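Long-range contact in D-alanine--D-alanine ligase (Coxiella burnetii, PDB 3TQT), which joins two D-alanine molecules into D-alanyl-D-alanine at the expense of ATP, supplying the dipeptide for peptidoglycan synthesis: residues Glu3-Ser8 against Ser98-Phe103. Sequence-based numbering, arbitrary orientation.
Sequences EKLHIS and SADCVF
H6 and D100 grip each other twice where 3-8 and 98-103 first pair. The backbone N of H6 gives a nearly straight bond (172°) to D100 OD2, 2.6 Å away, reaching that oxygen on its anti side and somewhat out of the carboxylate plane. In return, H6 O accepts from D100 N at 2.7 Å and, less straight, from C101 N at 3.2 Å. With CG beside its own backbone N (chi1 -66°), D100 brings OD2 in front of H6 N, apparently in place of A99 O, the acceptor regular parallel pairing would use. A water bridges OD2 to K4 O. The H6 imidazole crosses the carboxylate at a slant, the planes 54° apart, with OD2 near its edge; S98 CB sits over one face toward the rim, a CH-pi contact 3.7 Å from the ring centroid.

Beyond D100 the pairing becomes regular parallel strand: S8 N donates to C101 O at 3.0 Å, and F103 N to S8 O at 2.7 Å. I7 and C101 share one face of the sheet, CD1 of the isoleucine resting 3.9 Å from C101 CB, and helix 340-370 packs there through I348 and A351. S8 turns to the other face, where OG touches A99 CB, shares a water with S98 O and bonds to W87 NE1.

Strand 37-44 pairs with 5-12 on the side away from 101-104, the outermost strand, within this chain, of the N-terminal domain's sheet. A carboxylate thus accepts from H6 N just ahead of the main-chain ladder; that short bond and the bridging water probably help stabilise negative charge on D100.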
loop_
_atom_site.group_PDB
_atom_site.type_symbol
_atom_site.label_atom_id
_atom_site.label_comp_id
_atom_site.label_asym_id
_atom_site.label_seq_id
_atom_site.Cartn_x
_atom_site.Cartn_y
_atom_site.Cartn_z
ATOM N N GLU A 3 3.709 -33.976 -1.621
ATOM C CA GLU A 3 4.898 -34.150 -0.792
ATOM C C GLU A 3 5.738 -32.868 -0.679
ATOM O O GLU A 3 6.549 -32.724 0.242
ATOM C CB GLU A 3 5.750 -35.312 -1.309
ATOM C CG GLU A 3 5.004 -36.627 -1.360
ATOM C CD GLU A 3 5.877 -37.773 -1.824
ATOM O OE1 GLU A 3 6.971 -37.507 -2.367
ATOM O OE2 GLU A 3 5.470 -38.938 -1.640
ATOM N N LYS A 4 5.534 -31.938 -1.610
ATOM C CA LYS A 4 6.285 -30.683 -1.615
ATOM C C LYS A 4 5.363 -29.467 -1.675
ATOM O O LYS A 4 4.223 -29.551 -2.134
ATOM C CB LYS A 4 7.284 -30.651 -2.774
ATOM C CG LYS A 4 8.279 -31.793 -2.741
ATOM C CD LYS A 4 9.294 -31.710 -3.862
ATOM C CE LYS A 4 10.232 -32.920 -3.842
ATOM N NZ LYS A 4 11.363 -32.703 -4.788
ATOM N N LEU A 5 5.858 -28.341 -1.186
ATOM C CA LEU A 5 5.123 -27.096 -1.269
ATOM C C LEU A 5 5.430 -26.485 -2.616
ATOM O O LEU A 5 6.582 -26.479 -3.040
ATOM C CB LEU A 5 5.608 -26.131 -0.186
ATOM C CG LEU A 5 5.184 -26.446 1.241
ATOM C CD1 LEU A 5 5.904 -25.534 2.222
ATOM C CD2 LEU A 5 3.679 -26.284 1.355
ATOM N N HIS A 6 4.411 -25.960 -3.282
ATOM C CA HIS A 6 4.624 -25.268 -4.553
ATOM C C HIS A 6 4.978 -23.816 -4.296
ATOM O O HIS A 6 4.206 -23.086 -3.688
ATOM C CB HIS A 6 3.363 -25.311 -5.414
ATOM C CG HIS A 6 3.087 -26.652 -6.012
ATOM N ND1 HIS A 6 3.599 -27.039 -7.231
ATOM C CD2 HIS A 6 2.346 -27.692 -5.565
ATOM C CE1 HIS A 6 3.188 -28.263 -7.510
ATOM N NE2 HIS A 6 2.429 -28.682 -6.513
ATOM N N ILE A 7 6.148 -23.407 -4.772
ATOM C CA ILE A 7 6.605 -22.053 -4.594
ATOM C C ILE A 7 6.664 -21.406 -5.973
ATOM O O ILE A 7 7.246 -21.976 -6.898
ATOM C CB ILE A 7 8.017 -22.045 -3.974
ATOM C CG1 ILE A 7 8.031 -22.893 -2.701
ATOM C CG2 ILE A 7 8.491 -20.624 -3.714
ATOM C CD1 ILE A 7 7.141 -22.350 -1.592
ATOM N N SER A 8 6.053 -20.232 -6.100
ATOM C CA SER A 8 6.158 -19.432 -7.321
ATOM C C SER A 8 7.064 -18.228 -7.087
ATOM O O SER A 8 6.831 -17.424 -6.185
ATOM C CB SER A 8 4.781 -18.945 -7.758
ATOM O OG SER A 8 4.058 -19.995 -8.372
ATOM N N SER A 98 -0.583 -24.795 -9.377
ATOM C CA SER A 98 -0.624 -24.599 -7.937
ATOM C C SER A 98 0.404 -23.582 -7.487
ATOM O O SER A 98 1.456 -23.438 -8.098
ATOM C CB SER A 98 -0.299 -25.918 -7.240
ATOM O OG SER A 98 -1.316 -26.861 -7.471
ATOM N N ALA A 99 0.095 -22.901 -6.392
ATOM C CA ALA A 99 1.073 -22.104 -5.678
ATOM C C ALA A 99 0.672 -22.098 -4.209
ATOM O O ALA A 99 -0.434 -21.702 -3.863
ATOM C CB ALA A 99 1.136 -20.689 -6.237
ATOM N N ASP A 100 1.565 -22.569 -3.353
ATOM C CA ASP A 100 1.326 -22.568 -1.915
ATOM C C ASP A 100 1.899 -21.323 -1.278
ATOM O O ASP A 100 1.515 -20.929 -0.177
ATOM C CB ASP A 100 1.972 -23.796 -1.294
ATOM C CG ASP A 100 1.318 -25.064 -1.757
ATOM O OD1 ASP A 100 0.071 -25.093 -1.744
ATOM O OD2 ASP A 100 2.040 -26.005 -2.150
ATOM N N CYS A 101 2.844 -20.713 -1.974
ATOM C CA CYS A 101 3.456 -19.492 -1.490
ATOM C C CYS A 101 4.165 -18.805 -2.638
ATOM O O CYS A 101 4.757 -19.456 -3.505
ATOM C CB CYS A 101 4.423 -19.778 -0.333
ATOM S SG CYS A 101 5.198 -18.295 0.388
ATOM N N VAL A 102 4.080 -17.483 -2.655
ATOM C CA VAL A 102 4.677 -16.705 -3.728
ATOM C C VAL A 102 5.861 -15.929 -3.183
ATOM O O VAL A 102 5.812 -15.401 -2.077
ATOM C CB VAL A 102 3.642 -15.749 -4.353
ATOM C CG1 VAL A 102 4.299 -14.824 -5.351
ATOM C CG2 VAL A 102 2.506 -16.555 -4.992
ATOM N N PHE A 103 6.936 -15.885 -3.959
ATOM C CA PHE A 103 8.110 -15.145 -3.570
ATOM C C PHE A 103 8.211 -13.972 -4.535
ATOM O O PHE A 103 8.725 -14.118 -5.633
ATOM C CB PHE A 103 9.334 -16.055 -3.695
ATOM C CG PHE A 103 10.411 -15.777 -2.687
ATOM C CD1 PHE A 103 10.843 -16.774 -1.824
ATOM C CD2 PHE A 103 10.977 -14.521 -2.590
ATOM C CE1 PHE A 103 11.828 -16.517 -0.903
ATOM C CE2 PHE A 103 11.967 -14.263 -1.674
ATOM C CZ PHE A 103 12.391 -15.264 -0.830
HETATM O O HOH W 1 1.639 -28.679 -2.020
HETATM O O HOH W 2 3.878 -22.407 -7.321
#